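PDB 6JEB: beta-hexosaminidase Amuc_2018 from Akkermansia muciniphila, which hydrolyses terminal non-reducing N-acetylglucosamine and N-acetylgalactosamine residues from beta-linked glycans such as chitobiose and terminally unbranched N-glycans. Local coordinates for residues I188-H193 with K234-V239. Sequence-based numbering, arbitrary orientation.
Sequences IDMPGH and KFYASV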
ATOM      1  N   ILE A 188      -4.269  -7.530  -8.968  1.00 11.46           N
ATOM      2  CA  ILE A 188      -5.022  -7.678 -10.209  1.00 12.58           C
ATOM      3  C   ILE A 188      -6.479  -7.483  -9.815  1.00 12.25           C
ATOM      4  O   ILE A 188      -7.115  -8.398  -9.276  1.00 13.20           O
ATOM      5  CB  ILE A 188      -4.799  -9.048 -10.862  1.00 12.55           C
ATOM      6  CG1 ILE A 188      -3.304  -9.392 -10.937  1.00 14.28           C
ATOM      7  CG2 ILE A 188      -5.463  -9.100 -12.243  1.00 15.58           C
ATOM      8  CD1 ILE A 188      -2.467  -8.428 -11.767  1.00 16.35           C
ATOM      9  N   ASP A 189      -7.013  -6.286 -10.046  1.00 12.08           N
ATOM     10  CA  ASP A 189      -8.340  -5.962  -9.535  1.00 12.07           C
ATOM     11  C   ASP A 189      -9.409  -6.677 -10.373  1.00 11.51           C
ATOM     12  O   ASP A 189      -9.414  -6.599 -11.607  1.00 12.69           O
ATOM     13  CB  ASP A 189      -8.526  -4.440  -9.538  1.00 13.37           C
ATOM     14  CG  ASP A 189      -9.667  -3.972  -8.643  1.00 13.58           C
ATOM     15  OD1 ASP A 189     -10.574  -4.777  -8.340  1.00 14.46           O
ATOM     16  OD2 ASP A 189      -9.655  -2.771  -8.260  1.00 12.75           O
ATOM     17  N   MET A 190     -10.295  -7.410  -9.702  1.00 12.24           N
ATOM     18  CA  MET A 190     -11.358  -8.149 -10.368  1.00 11.95           C
ATOM     19  C   MET A 190     -12.512  -8.297  -9.389  1.00 12.94           C
ATOM     20  O   MET A 190     -12.303  -8.251  -8.173  1.00 14.73           O
ATOM     21  CB  MET A 190     -10.858  -9.533 -10.795  1.00 12.79           C
ATOM     22  CG  MET A 190     -10.311 -10.352  -9.644  1.00 15.13           C
ATOM     23  SD  MET A 190      -9.578 -11.902 -10.190  1.00 19.70           S
ATOM     24  CE  MET A 190      -7.994 -11.346 -10.754  1.00 19.83           C
ATOM     25  N   PRO A 191     -13.750  -8.484  -9.885  1.00 13.23           N
ATOM     26  CA  PRO A 191     -14.125  -8.596 -11.297  1.00 13.38           C
ATOM     27  C   PRO A 191     -14.356  -7.250 -11.986  1.00 12.97           C
ATOM     28  O   PRO A 191     -14.502  -7.229 -13.212  1.00 13.53           O
ATOM     29  CB  PRO A 191     -15.428  -9.400 -11.237  1.00 14.44           C
ATOM     30  CG  PRO A 191     -16.065  -8.961  -9.936  1.00 15.79           C
ATOM     31  CD  PRO A 191     -14.895  -8.734  -8.986  1.00 13.93           C
ATOM     32  N   GLY A 192     -14.392  -6.159 -11.224  1.00 13.34           N
ATOM     33  CA  GLY A 192     -14.604  -4.834 -11.763  1.00 13.58           C
ATOM     34  C   GLY A 192     -13.317  -4.057 -11.928  1.00 13.07           C
ATOM     35  O   GLY A 192     -12.218  -4.622 -11.984  1.00 14.05           O
ATOM     36  N   HIS A 193     -13.455  -2.732 -12.001  1.00 11.65           N
ATOM     37  CA  HIS A 193     -12.327  -1.851 -12.300  1.00 11.72           C
ATOM     38  C   HIS A 193     -11.541  -2.374 -13.500  1.00 12.31           C
ATOM     39  O   HIS A 193     -10.307  -2.398 -13.515  1.00 12.65           O
ATOM     40  CB  HIS A 193     -11.441  -1.632 -11.068  1.00 12.65           C
ATOM     41  CG  HIS A 193     -11.964  -0.573 -10.147  1.00 12.36           C
ATOM     42  ND1 HIS A 193     -11.712   0.768 -10.348  1.00 12.86           N
ATOM     43  CD2 HIS A 193     -12.749  -0.649  -9.043  1.00 13.36           C
ATOM     44  CE1 HIS A 193     -12.300   1.472  -9.396  1.00 14.27           C
ATOM     45  NE2 HIS A 193     -12.939   0.637  -8.591  1.00 14.40           N
ATOM     46  N   LYS A 234      -8.688 -19.146 -18.159  1.00 16.02           N
ATOM     47  CA  LYS A 234      -7.381 -19.349 -18.770  0.80 15.99           C
ATOM     48  C   LYS A 234      -6.531 -18.092 -18.647  1.00 14.20           C
ATOM     49  O   LYS A 234      -5.325 -18.173 -18.373  1.00 15.52           O
ATOM     50  CB  LYS A 234      -7.531 -19.753 -20.235  0.80 18.31           C
ATOM     51  CG  LYS A 234      -6.215 -20.126 -20.900  0.80 24.79           C
ATOM     52  CD  LYS A 234      -6.438 -20.760 -22.255  0.80 31.85           C
ATOM     53  CE  LYS A 234      -5.114 -21.170 -22.903  0.80 35.83           C
ATOM     54  NZ  LYS A 234      -5.281 -21.552 -24.328  0.80 39.76           N
ATOM     55  N   PHE A 235      -7.147 -16.922 -18.825  1.00 13.82           N
ATOM     56  CA  PHE A 235      -6.415 -15.665 -18.708  1.00 13.54           C
ATOM     57  C   PHE A 235      -5.882 -15.477 -17.294  1.00 14.29           C
ATOM     58  O   PHE A 235      -4.689 -15.223 -17.096  1.00 14.42           O
ATOM     59  CB  PHE A 235      -7.327 -14.497 -19.093  1.00 13.57           C
ATOM     60  CG  PHE A 235      -6.727 -13.141 -18.825  1.00 12.99           C
ATOM     61  CD1 PHE A 235      -5.642 -12.689 -19.566  1.00 14.46           C
ATOM     62  CD2 PHE A 235      -7.262 -12.312 -17.853  1.00 13.55           C
ATOM     63  CE1 PHE A 235      -5.090 -11.437 -19.332  1.00 14.36           C
ATOM     64  CE2 PHE A 235      -6.721 -11.046 -17.613  1.00 13.78           C
ATOM     65  CZ  PHE A 235      -5.636 -10.610 -18.351  1.00 14.33           C
ATOM     66  N   TYR A 236      -6.752 -15.596 -16.287  1.00 14.30           N
ATOM     67  CA  TYR A 236      -6.273 -15.355 -14.928  1.00 13.50           C
ATOM     68  C   TYR A 236      -5.266 -16.406 -14.480  1.00 14.46           C
ATOM     69  O   TYR A 236      -4.353 -16.086 -13.712  1.00 14.90           O
ATOM     70  CB  TYR A 236      -7.438 -15.207 -13.950  1.00 14.02           C
ATOM     71  CG  TYR A 236      -8.135 -13.868 -14.073  1.00 14.01           C
ATOM     72  CD1 TYR A 236      -7.419 -12.676 -14.039  1.00 15.56           C
ATOM     73  CD2 TYR A 236      -9.509 -13.796 -14.222  1.00 16.04           C
ATOM     74  CE1 TYR A 236      -8.057 -11.451 -14.151  1.00 14.71           C
ATOM     75  CE2 TYR A 236     -10.156 -12.584 -14.333  1.00 17.74           C
ATOM     76  CZ  TYR A 236      -9.425 -11.411 -14.294  1.00 14.31           C
ATOM     77  OH  TYR A 236     -10.067 -10.195 -14.404  1.00 16.31           O
ATOM     78  N   ALA A 237      -5.397 -17.654 -14.943  1.00 14.60           N
ATOM     79  CA  ALA A 237      -4.356 -18.639 -14.652  1.00 14.75           C
ATOM     80  C   ALA A 237      -3.014 -18.188 -15.213  1.00 15.76           C
ATOM     81  O   ALA A 237      -1.978 -18.322 -14.549  1.00 16.46           O
ATOM     82  CB  ALA A 237      -4.741 -20.021 -15.193  1.00 16.24           C
ATOM     83  N   SER A 238      -3.015 -17.625 -16.429  1.00 16.10           N
ATOM     84  CA  SER A 238      -1.774 -17.118 -17.011  1.00 14.95           C
ATOM     85  C   SER A 238      -1.247 -15.929 -16.228  1.00 13.99           C
ATOM     86  O   SER A 238      -0.037 -15.818 -16.003  1.00 15.44           O
ATOM     87  CB  SER A 238      -1.991 -16.717 -18.467  1.00 17.22           C
ATOM     88  OG  SER A 238      -2.410 -17.825 -19.237  1.00 22.00           O
ATOM     89  N   VAL A 239      -2.138 -15.011 -15.838  1.00 13.68           N
ATOM     90  CA  VAL A 239      -1.734 -13.875 -15.012  1.00 13.41           C
ATOM     91  C   VAL A 239      -1.075 -14.369 -13.732  1.00 13.68           C
ATOM     92  O   VAL A 239       0.017 -13.925 -13.357  1.00 13.93           O
ATOM     93  CB  VAL A 239      -2.944 -12.975 -14.706  1.00 13.24           C
ATOM     94  CG1 VAL A 239      -2.563 -11.902 -13.685  1.00 14.49           C
ATOM     95  CG2 VAL A 239      -3.475 -12.344 -15.981  1.00 13.93           C
TER
HETATM   96  O   HOH W   1      -8.760  -7.902 -13.971  1.00 14.53           O
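Tyr236 OH donates to a bridging water at 2.7 Å, and that water passes a hydrogen bond on to Asp189 O at 2.8 Å. The water oxygen sits in the plane of the phenol ring, at its edge, so the polar end of the helix side chain is tied to the loop backbone without any direct hydrogen bond between the two segments. Met190 covers one face of the same ring. Its SD stands over the ring, 4.1 Å from the Tyr236 ring centroid, in a Met-aromatic contact. A bend at the end of the Met190 chain (chi3 80°) lays CE over the same face toward the rim as a CH-pi donor, 3.4 Å from Tyr236 CE1. Phe235 CD2 lies over the opposite face, so the phenol is packed between a thioether and its own helix neighbour. Ile188 extends the apolar part with two branches: CG2 meets Tyr236 CE1 obliquely at 4.0 Å, while on the other branch the Ile188 and Val239 side chains meet tip to tip, with Ile188 CG1 3.8 Å from Val239 CG1 and Ile188 CD1 close behind. Phe289 and Thr293 of helix 282-299 also pack on Met190. Elsewhere on the loop, Asp189 OD1 accepts from Gly256 N, and His193 hydrogen-bonds through ND1 to Asp130 and through NE2 to Glu258. Helix 230-246 thus backs the loop that follows strand 183-187 of the parallel barrel and carries His193 of the charge relay, a layout that fits the TIM-barrel catalytic domain of glycosyl hydrolase family 20.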